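Local coordinates for glycerol dehydratase (Clostridium butyricum, PDB 1R9D), which probably catalyses the dehydration of glycerol by glycyl-radical chemistry, without using coenzyme B12, at residues Y169-R174 against I181-E186; F521-S524 against N528-G531; K564-V567 against N571-T574. One frame throughout, in Å; residues are numbered along the deposited sequence.

Interaction 1: residues Y169-R174 against I181-E186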
ATOM      1  N   TYR A 169      13.817 -13.515 -22.108  1.00 27.55           N
ATOM      2  CA  TYR A 169      13.513 -14.833 -22.669  1.00 27.29           C
ATOM      3  C   TYR A 169      14.743 -15.733 -22.653  1.00 27.34           C
ATOM      4  O   TYR A 169      14.653 -16.917 -22.331  1.00 27.56           O
ATOM      5  CB  TYR A 169      13.012 -14.721 -24.119  1.00 25.94           C
ATOM      6  CG  TYR A 169      11.669 -14.044 -24.304  1.00 26.24           C
ATOM      7  CD1 TYR A 169      11.586 -12.680 -24.594  1.00 25.98           C
ATOM      8  CD2 TYR A 169      10.479 -14.774 -24.222  1.00 25.39           C
ATOM      9  CE1 TYR A 169      10.349 -12.059 -24.802  1.00 26.16           C
ATOM     10  CE2 TYR A 169       9.238 -14.164 -24.429  1.00 25.93           C
ATOM     11  CZ  TYR A 169       9.181 -12.807 -24.721  1.00 26.54           C
ATOM     12  OH  TYR A 169       7.964 -12.205 -24.945  1.00 25.99           O
ATOM     13  N   GLY A 170      15.891 -15.164 -23.011  1.00 27.63           N
ATOM     14  CA  GLY A 170      17.127 -15.924 -23.051  1.00 27.10           C
ATOM     15  C   GLY A 170      17.492 -16.587 -21.738  1.00 28.75           C
ATOM     16  O   GLY A 170      17.986 -17.714 -21.722  1.00 28.83           O
ATOM     17  N   LYS A 171      17.246 -15.894 -20.632  1.00 28.49           N
ATOM     18  CA  LYS A 171      17.564 -16.433 -19.316  1.00 29.45           C
ATOM     19  C   LYS A 171      16.688 -17.623 -18.959  1.00 29.23           C
ATOM     20  O   LYS A 171      17.189 -18.647 -18.499  1.00 30.65           O
ATOM     21  CB  LYS A 171      17.404 -15.355 -18.244  1.00 29.73           C
ATOM     22  CG  LYS A 171      17.726 -15.832 -16.835  1.00 31.97           C
ATOM     23  CD  LYS A 171      17.547 -14.703 -15.828  1.00 33.64           C
ATOM     24  CE  LYS A 171      17.902 -15.141 -14.416  1.00 35.12           C
ATOM     25  NZ  LYS A 171      17.693 -14.029 -13.439  1.00 35.57           N
ATOM     26  N   VAL A 172      15.381 -17.488 -19.158  1.00 29.20           N
ATOM     27  CA  VAL A 172      14.459 -18.568 -18.838  1.00 29.62           C
ATOM     28  C   VAL A 172      14.682 -19.782 -19.741  1.00 29.73           C
ATOM     29  O   VAL A 172      14.523 -20.920 -19.304  1.00 28.61           O
ATOM     30  CB  VAL A 172      12.990 -18.110 -18.949  1.00 29.13           C
ATOM     31  CG1 VAL A 172      12.064 -19.251 -18.531  1.00 29.90           C
ATOM     32  CG2 VAL A 172      12.757 -16.892 -18.064  1.00 29.88           C
ATOM     33  N   LEU A 173      15.043 -19.543 -20.997  1.00 29.69           N
ATOM     34  CA  LEU A 173      15.300 -20.649 -21.917  1.00 30.06           C
ATOM     35  C   LEU A 173      16.479 -21.461 -21.400  1.00 30.49           C
ATOM     36  O   LEU A 173      16.525 -22.684 -21.554  1.00 30.81           O
ATOM     37  CB  LEU A 173      15.615 -20.126 -23.329  1.00 29.98           C
ATOM     38  CG  LEU A 173      14.426 -19.654 -24.168  1.00 30.94           C
ATOM     39  CD1 LEU A 173      14.920 -18.993 -25.447  1.00 31.30           C
ATOM     40  CD2 LEU A 173      13.536 -20.841 -24.500  1.00 31.30           C
ATOM     41  N   ARG A 174      17.430 -20.778 -20.771  1.00 30.26           N
ATOM     42  CA  ARG A 174      18.615 -21.440 -20.245  1.00 31.50           C
ATOM     43  C   ARG A 174      18.397 -22.175 -18.923  1.00 31.87           C
ATOM     44  O   ARG A 174      18.795 -23.333 -18.784  1.00 30.94           O
ATOM     45  CB  ARG A 174      19.754 -20.430 -20.062  1.00 32.82           C
ATOM     46  CG  ARG A 174      21.059 -21.067 -19.609  1.00 35.10           C
ATOM     47  CD  ARG A 174      22.168 -20.050 -19.396  1.00 36.67           C
ATOM     48  NE  ARG A 174      22.021 -19.304 -18.150  1.00 38.74           N
ATOM     49  CZ  ARG A 174      21.685 -18.018 -18.077  1.00 39.85           C
ATOM     50  NH1 ARG A 174      21.453 -17.325 -19.185  1.00 40.17           N
ATOM     51  NH2 ARG A 174      21.594 -17.421 -16.896  1.00 40.27           N
ATOM     52  N   ILE A 181      12.790 -20.192  -9.918  1.00 30.83           N
ATOM     53  CA  ILE A 181      12.358 -20.549  -8.572  1.00 31.13           C
ATOM     54  C   ILE A 181      13.572 -20.651  -7.654  1.00 31.10           C
ATOM     55  O   ILE A 181      13.558 -20.137  -6.537  1.00 31.56           O
ATOM     56  CB  ILE A 181      11.609 -21.903  -8.563  1.00 31.09           C
ATOM     57  CG1 ILE A 181      10.296 -21.772  -9.336  1.00 32.36           C
ATOM     58  CG2 ILE A 181      11.338 -22.347  -7.122  1.00 31.92           C
ATOM     59  CD1 ILE A 181       9.518 -23.071  -9.467  1.00 33.13           C
ATOM     60  N   ASN A 182      14.630 -21.298  -8.130  1.00 32.08           N
ATOM     61  CA  ASN A 182      15.827 -21.452  -7.308  1.00 33.92           C
ATOM     62  C   ASN A 182      16.521 -20.131  -7.015  1.00 33.58           C
ATOM     63  O   ASN A 182      17.112 -19.964  -5.949  1.00 33.22           O
ATOM     64  CB  ASN A 182      16.806 -22.437  -7.950  1.00 35.47           C
ATOM     65  CG  ASN A 182      16.284 -23.862  -7.923  1.00 38.03           C
ATOM     66  OD1 ASN A 182      15.568 -24.254  -6.999  1.00 39.32           O
ATOM     67  ND2 ASN A 182      16.649 -24.650  -8.930  1.00 39.35           N
ATOM     68  N   GLU A 183      16.450 -19.189  -7.952  1.00 33.67           N
ATOM     69  CA  GLU A 183      17.066 -17.885  -7.732  1.00 33.19           C
ATOM     70  C   GLU A 183      16.260 -17.140  -6.674  1.00 32.63           C
ATOM     71  O   GLU A 183      16.820 -16.427  -5.840  1.00 31.90           O
ATOM     72  CB  GLU A 183      17.107 -17.073  -9.028  1.00 35.50           C
ATOM     73  CG  GLU A 183      17.571 -15.639  -8.823  1.00 39.57           C
ATOM     74  CD  GLU A 183      17.995 -14.965 -10.112  1.00 42.00           C
ATOM     75  OE1 GLU A 183      17.263 -15.083 -11.116  1.00 42.55           O
ATOM     76  OE2 GLU A 183      19.060 -14.308 -10.116  1.00 44.32           O
ATOM     77  N   ALA A 184      14.942 -17.311  -6.711  1.00 30.75           N
ATOM     78  CA  ALA A 184      14.064 -16.673  -5.737  1.00 30.90           C
ATOM     79  C   ALA A 184      14.331 -17.267  -4.350  1.00 31.60           C
ATOM     80  O   ALA A 184      14.382 -16.544  -3.352  1.00 30.34           O
ATOM     81  CB  ALA A 184      12.605 -16.881  -6.123  1.00 30.73           C
ATOM     82  N   LYS A 185      14.504 -18.585  -4.289  1.00 31.63           N
ATOM     83  CA  LYS A 185      14.774 -19.247  -3.013  1.00 32.83           C
ATOM     84  C   LYS A 185      16.132 -18.842  -2.449  1.00 33.11           C
ATOM     85  O   LYS A 185      16.281 -18.688  -1.237  1.00 33.30           O
ATOM     86  CB  LYS A 185      14.699 -20.770  -3.168  1.00 33.73           C
ATOM     87  CG  LYS A 185      13.279 -21.302  -3.308  1.00 35.38           C
ATOM     88  CD  LYS A 185      13.258 -22.819  -3.394  1.00 38.04           C
ATOM     89  CE  LYS A 185      11.833 -23.350  -3.451  1.00 39.15           C
ATOM     90  NZ  LYS A 185      11.799 -24.836  -3.591  1.00 42.01           N
ATOM     91  N   GLU A 186      17.120 -18.664  -3.322  1.00 33.72           N
ATOM     92  CA  GLU A 186      18.450 -18.257  -2.880  1.00 35.48           C
ATOM     93  C   GLU A 186      18.413 -16.842  -2.314  1.00 34.48           C
ATOM     94  O   GLU A 186      19.083 -16.547  -1.325  1.00 33.89           O
ATOM     95  CB  GLU A 186      19.453 -18.311  -4.035  1.00 38.16           C
ATOM     96  CG  GLU A 186      19.628 -19.692  -4.653  1.00 42.83           C
ATOM     97  CD  GLU A 186      20.653 -19.706  -5.776  1.00 45.80           C
ATOM     98  OE1 GLU A 186      20.657 -18.757  -6.592  1.00 47.48           O
ATOM     99  OE2 GLU A 186      21.446 -20.673  -5.853  1.00 47.72           O
TER
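K171 brings the end of its fully extended side chain to the carboxylate of E183, and the two side chains meet at roughly a right angle. The lysine touches with its last two atoms: NZ gives a hydrogen bond to E183 OE1 at 2.6 Å, and CE lies 3.4 Å from E183 OE1. OE1 receives the ammonium through its syn lone pair, on the flank that faces OE2. Since NZ is 3.6 Å from E183 OE2, the salt bridge is one-pronged, held by one carboxylate oxygen. With CG of K171 turned away from its own backbone N (chi1 -180°) and every later torsion also stretched out, the ammonium travels as far as the chain allows; E183 likewise extends beyond CG to meet it. Both residues belong to helix 169-190, twelve positions apart. K171 CA and E183 CA are separated by 11.7 Å, far less than a straight alpha-helix of that length would give, so the helix bends sharply between the two segments and the ion pair spans the inside of the bend. The bridge lies at the surface, with both residues partly exposed, while the buried flanks pack inward: V172 meets I270 of helix 260-277, and A184 meets I209 of helix 197-230. At the start of the helix the side chain of D168 accepts a hydrogen bond from the backbone N of K171.

Interaction 2: residues F521-S524 against N528-G531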
ATOM      1  N   PHE A 521       4.764 -13.010 -11.788  1.00 26.33           N
ATOM      2  CA  PHE A 521       5.356 -13.769 -12.885  1.00 26.34           C
ATOM      3  C   PHE A 521       6.204 -12.917 -13.832  1.00 26.20           C
ATOM      4  O   PHE A 521       7.377 -13.213 -14.070  1.00 25.94           O
ATOM      5  CB  PHE A 521       4.264 -14.504 -13.674  1.00 27.55           C
ATOM      6  CG  PHE A 521       4.800 -15.412 -14.748  1.00 29.07           C
ATOM      7  CD1 PHE A 521       4.684 -15.069 -16.092  1.00 29.76           C
ATOM      8  CD2 PHE A 521       5.446 -16.598 -14.412  1.00 29.24           C
ATOM      9  CE1 PHE A 521       5.206 -15.894 -17.092  1.00 30.29           C
ATOM     10  CE2 PHE A 521       5.973 -17.432 -15.401  1.00 30.52           C
ATOM     11  CZ  PHE A 521       5.853 -17.080 -16.746  1.00 30.69           C
ATOM     12  N   LEU A 522       5.611 -11.858 -14.368  1.00 25.80           N
ATOM     13  CA  LEU A 522       6.328 -10.982 -15.287  1.00 25.18           C
ATOM     14  C   LEU A 522       7.596 -10.407 -14.641  1.00 25.04           C
ATOM     15  O   LEU A 522       8.667 -10.393 -15.249  1.00 24.60           O
ATOM     16  CB  LEU A 522       5.419  -9.833 -15.726  1.00 25.64           C
ATOM     17  CG  LEU A 522       6.012  -8.900 -16.786  1.00 26.04           C
ATOM     18  CD1 LEU A 522       6.093  -9.639 -18.112  1.00 26.36           C
ATOM     19  CD2 LEU A 522       5.154  -7.647 -16.923  1.00 27.56           C
ATOM     20  N   SER A 523       7.468  -9.946 -13.400  1.00 25.58           N
ATOM     21  CA  SER A 523       8.595  -9.346 -12.691  1.00 25.83           C
ATOM     22  C   SER A 523       9.789 -10.272 -12.497  1.00 26.06           C
ATOM     23  O   SER A 523      10.937  -9.822 -12.497  1.00 25.83           O
ATOM     24  CB  SER A 523       8.135  -8.823 -11.326  1.00 26.37           C
ATOM     25  OG  SER A 523       7.161  -7.802 -11.469  1.00 27.98           O
ATOM     26  N   SER A 524       9.523 -11.563 -12.340  1.00 26.86           N
ATOM     27  CA  SER A 524      10.591 -12.529 -12.119  1.00 26.56           C
ATOM     28  C   SER A 524      11.542 -12.645 -13.302  1.00 27.25           C
ATOM     29  O   SER A 524      12.664 -13.125 -13.154  1.00 27.57           O
ATOM     30  CB  SER A 524       9.998 -13.907 -11.795  1.00 26.59           C
ATOM     31  OG  SER A 524       9.345 -14.467 -12.924  1.00 28.62           O
ATOM     32  N   ASN A 528      16.869  -7.227 -11.566  1.00 34.30           N
ATOM     33  CA  ASN A 528      16.872  -6.565 -10.283  1.00 32.82           C
ATOM     34  C   ASN A 528      15.587  -6.815  -9.501  1.00 30.49           C
ATOM     35  O   ASN A 528      15.590  -6.686  -8.288  1.00 31.73           O
ATOM     36  CB  ASN A 528      17.145  -5.070 -10.448  1.00 33.16           C
ATOM     37  CG  ASN A 528      18.477  -4.791 -11.136  1.00 33.06           C
ATOM     38  OD1 ASN A 528      19.145  -5.706 -11.622  1.00 31.59           O
ATOM     39  ND2 ASN A 528      18.860  -3.520 -11.187  1.00 33.04           N
ATOM     40  N   CYS A 529      14.497  -7.202 -10.167  1.00 29.33           N
ATOM     41  CA  CYS A 529      13.263  -7.454  -9.421  1.00 28.87           C
ATOM     42  C   CYS A 529      13.488  -8.494  -8.321  1.00 28.47           C
ATOM     43  O   CYS A 529      13.186  -8.238  -7.159  1.00 28.28           O
ATOM     44  CB  CYS A 529      12.130  -7.905 -10.346  1.00 28.89           C
ATOM     45  SG  CYS A 529      11.391  -6.534 -11.302  1.00 26.68           S
ATOM     46  N   ILE A 530      14.018  -9.662  -8.680  1.00 28.55           N
ATOM     47  CA  ILE A 530      14.273 -10.699  -7.678  1.00 28.49           C
ATOM     48  C   ILE A 530      15.344 -10.209  -6.705  1.00 28.87           C
ATOM     49  O   ILE A 530      15.198 -10.336  -5.492  1.00 28.56           O
ATOM     50  CB  ILE A 530      14.756 -12.016  -8.329  1.00 28.91           C
ATOM     51  CG1 ILE A 530      13.613 -12.656  -9.115  1.00 29.13           C
ATOM     52  CG2 ILE A 530      15.264 -12.983  -7.253  1.00 29.36           C
ATOM     53  CD1 ILE A 530      14.008 -13.926  -9.846  1.00 29.92           C
ATOM     54  N   GLY A 531      16.414  -9.635  -7.250  1.00 29.79           N
ATOM     55  CA  GLY A 531      17.500  -9.132  -6.421  1.00 30.15           C
ATOM     56  C   GLY A 531      17.087  -8.026  -5.469  1.00 30.00           C
ATOM     57  O   GLY A 531      17.597  -7.943  -4.351  1.00 30.06           O
TER
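C529 presses its CB against the carbonyl oxygen of S523 where two short consecutive helices, 520-524 and 529-532, are joined by a tight connection. This is the close-fitting part of the contact: S523 O is 3.1 Å from C529 CB and 3.5 Å from C529 SG. The thiol is swung beside its own backbone N (chi1 -76°), which brings SG alongside S523 CB at 4.0 Å. One residue further on, the fit is slacker. I530 reaches over chiefly with CD1, 3.7 Å from S524 O and 4.5 Å from S524 CB. Toward solvent the packing gives way altogether, as the partly exposed N528 and the exposed G531 add no contact across the pair. No hydrogen bond joins the two segments, so van der Waals packing carries the join, and the serine hydroxyls are used differently: S523 OG is bonded to L519 O and to L536 N. The hydroxyl of S524 turns back along its own helix, where OG donates to F521 O at 2.6 Å from a position tilted 17° out of the carbonyl plane.

Interaction 3: residues K564-V567 against N571-T574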
ATOM      1  N   LYS A 564       2.518  32.166 -39.292  1.00 31.30           N
ATOM      2  CA  LYS A 564       3.658  33.069 -39.373  1.00 32.35           C
ATOM      3  C   LYS A 564       3.747  33.843 -40.687  1.00 33.13           C
ATOM      4  O   LYS A 564       3.992  35.049 -40.682  1.00 33.29           O
ATOM      5  CB  LYS A 564       4.963  32.293 -39.169  1.00 31.94           C
ATOM      6  CG  LYS A 564       6.211  33.155 -39.306  1.00 34.03           C
ATOM      7  CD  LYS A 564       7.483  32.327 -39.202  1.00 36.30           C
ATOM      8  CE  LYS A 564       8.713  33.168 -39.508  1.00 38.45           C
ATOM      9  NZ  LYS A 564       8.738  33.624 -40.936  1.00 40.02           N
ATOM     10  N   LYS A 565       3.548  33.148 -41.804  1.00 33.13           N
ATOM     11  CA  LYS A 565       3.635  33.765 -43.129  1.00 34.49           C
ATOM     12  C   LYS A 565       2.418  34.564 -43.574  1.00 34.29           C
ATOM     13  O   LYS A 565       2.529  35.742 -43.921  1.00 34.78           O
ATOM     14  CB  LYS A 565       3.909  32.702 -44.194  1.00 35.06           C
ATOM     15  CG  LYS A 565       5.283  32.066 -44.127  1.00 38.07           C
ATOM     16  CD  LYS A 565       5.459  31.061 -45.262  1.00 39.47           C
ATOM     17  CE  LYS A 565       5.345  31.722 -46.635  1.00 40.59           C
ATOM     18  NZ  LYS A 565       6.537  32.559 -46.969  1.00 41.10           N
ATOM     19  N   ILE A 566       1.263  33.911 -43.587  1.00 34.03           N
ATOM     20  CA  ILE A 566       0.029  34.543 -44.033  1.00 34.12           C
ATOM     21  C   ILE A 566      -0.494  35.641 -43.115  1.00 34.39           C
ATOM     22  O   ILE A 566      -1.030  36.642 -43.586  1.00 34.73           O
ATOM     23  CB  ILE A 566      -1.087  33.490 -44.229  1.00 34.52           C
ATOM     24  CG1 ILE A 566      -0.604  32.382 -45.171  1.00 34.93           C
ATOM     25  CG2 ILE A 566      -2.335  34.149 -44.799  1.00 34.86           C
ATOM     26  CD1 ILE A 566      -0.170  32.874 -46.538  1.00 36.26           C
ATOM     27  N   VAL A 567      -0.334  35.468 -41.808  1.00 34.11           N
ATOM     28  CA  VAL A 567      -0.829  36.456 -40.860  1.00 34.23           C
ATOM     29  C   VAL A 567       0.181  37.500 -40.395  1.00 35.54           C
ATOM     30  O   VAL A 567      -0.040  38.698 -40.568  1.00 35.72           O
ATOM     31  CB  VAL A 567      -1.426  35.773 -39.608  1.00 34.57           C
ATOM     32  CG1 VAL A 567      -1.940  36.821 -38.637  1.00 34.37           C
ATOM     33  CG2 VAL A 567      -2.556  34.839 -40.013  1.00 33.58           C
ATOM     34  N   ASN A 571       0.773  39.722 -43.724  1.00 40.90           N
ATOM     35  CA  ASN A 571      -0.439  40.436 -43.336  1.00 41.50           C
ATOM     36  C   ASN A 571      -1.573  40.285 -44.349  1.00 41.27           C
ATOM     37  O   ASN A 571      -2.313  41.239 -44.600  1.00 40.83           O
ATOM     38  CB  ASN A 571      -0.137  41.926 -43.146  1.00 43.19           C
ATOM     39  CG  ASN A 571       0.926  42.176 -42.096  1.00 44.72           C
ATOM     40  OD1 ASN A 571       0.783  41.768 -40.942  1.00 45.93           O
ATOM     41  ND2 ASN A 571       1.999  42.853 -42.490  1.00 45.95           N
ATOM     42  N   LYS A 572      -1.711  39.097 -44.931  1.00 40.41           N
ATOM     43  CA  LYS A 572      -2.774  38.858 -45.904  1.00 39.97           C
ATOM     44  C   LYS A 572      -4.140  38.909 -45.230  1.00 39.39           C
ATOM     45  O   LYS A 572      -5.118  39.354 -45.825  1.00 38.87           O
ATOM     46  CB  LYS A 572      -2.587  37.500 -46.589  1.00 40.94           C
ATOM     47  CG  LYS A 572      -1.423  37.449 -47.565  1.00 42.38           C
ATOM     48  CD  LYS A 572      -1.597  38.481 -48.670  1.00 43.91           C
ATOM     49  CE  LYS A 572      -0.486  38.394 -49.700  1.00 44.25           C
ATOM     50  NZ  LYS A 572      -0.553  37.119 -50.453  1.00 45.81           N
ATOM     51  N   ILE A 573      -4.200  38.438 -43.989  1.00 38.55           N
ATOM     52  CA  ILE A 573      -5.435  38.441 -43.212  1.00 37.90           C
ATOM     53  C   ILE A 573      -5.071  38.775 -41.770  1.00 37.10           C
ATOM     54  O   ILE A 573      -3.934  38.563 -41.354  1.00 36.69           O
ATOM     55  CB  ILE A 573      -6.137  37.062 -43.244  1.00 38.69           C
ATOM     56  CG1 ILE A 573      -5.197  35.981 -42.706  1.00 38.53           C
ATOM     57  CG2 ILE A 573      -6.560  36.721 -44.663  1.00 39.11           C
ATOM     58  CD1 ILE A 573      -5.812  34.592 -42.679  1.00 39.03           C
ATOM     59  N   THR A 574      -6.026  39.301 -41.010  1.00 36.40           N
ATOM     60  CA  THR A 574      -5.765  39.651 -39.618  1.00 35.89           C
ATOM     61  C   THR A 574      -6.007  38.446 -38.717  1.00 35.56           C
ATOM     62  O   THR A 574      -6.664  37.482 -39.112  1.00 34.67           O
ATOM     63  CB  THR A 574      -6.689  40.784 -39.126  1.00 36.24           C
ATOM     64  OG1 THR A 574      -8.045  40.321 -39.116  1.00 36.55           O
ATOM     65  CG2 THR A 574      -6.575  41.998 -40.027  1.00 36.64           C
TER
HETATM   66  O   HOH W   1      -2.298  40.533 -40.163  1.00 42.71           O
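The C-terminal end of helix 553-569 and the bend leading into helix 575-583 meet here, as the chain leaves I566 and V567 and folds back over them. K572 N donates to I566 O at 2.9 Å; the bond is noticeably bent at the hydrogen (139°), although the donor sits nearly along the C=O axis (167°). It links residues six apart, beyond even the i+5 step of a pi-helix, because the chain has turned out of the helix at N571. The helix itself widens into a pi-type turn at 564-567. N571, the first residue to leave helical geometry, takes a positive phi, and its CA comes within 3.3 Å of V567 O in a CA-H...O contact. Near the end of the helix, a water within hydrogen-bonding distance of V567 O (2.9 Å) and I573 O (2.8 Å) bridges the two carbonyls, though it may not donate to both at once. At this helix-to-helix connection I573 provides the apolar contact. Its CG1 rests against two methyl groups, 3.9 Å from V567 CG2 and 4.0 Å from I566 CG2, because chi1 of 58° sets CG1 in the crowded position between the backbone N and the carbonyl carbon. Beside it, I566 CG2 also touches the CB of K572 at 3.8 Å, while the rest of the lysine chain bends away. L578 of helix 575-583 and I592 of helix 590-597 pack on I573, extending the apolar layer. T574 opens the next helix as its N-cap: its side chain caps a backbone N further along, and T574 N donates a hydrogen bond to E577 OE1, a pattern consistent with a capping box.

Overall arrangement
The contacts follow in series along the chain, interaction 1 closing before interaction 2 opens and interaction 2 before interaction 3. Interactions 1 and 2 are neighbours in space, their centres about 10 Å apart: CD1 of I530 packs against OE1 of E183 at 3.7 Å, so the pair of helices 520-524 and 529-532 rests on the bent helix 169-190, and both adjoin helices 197-230 and 260-277. Interaction 3 lies on the opposite side of the chain's centre, its centre about 65 Å from that of interaction 1 and about 58 Å from that of interaction 2. All three belong to the pyruvate formate lyase-like part of the chain, where they lie in two well-separated, mainly helical regions of the subunit.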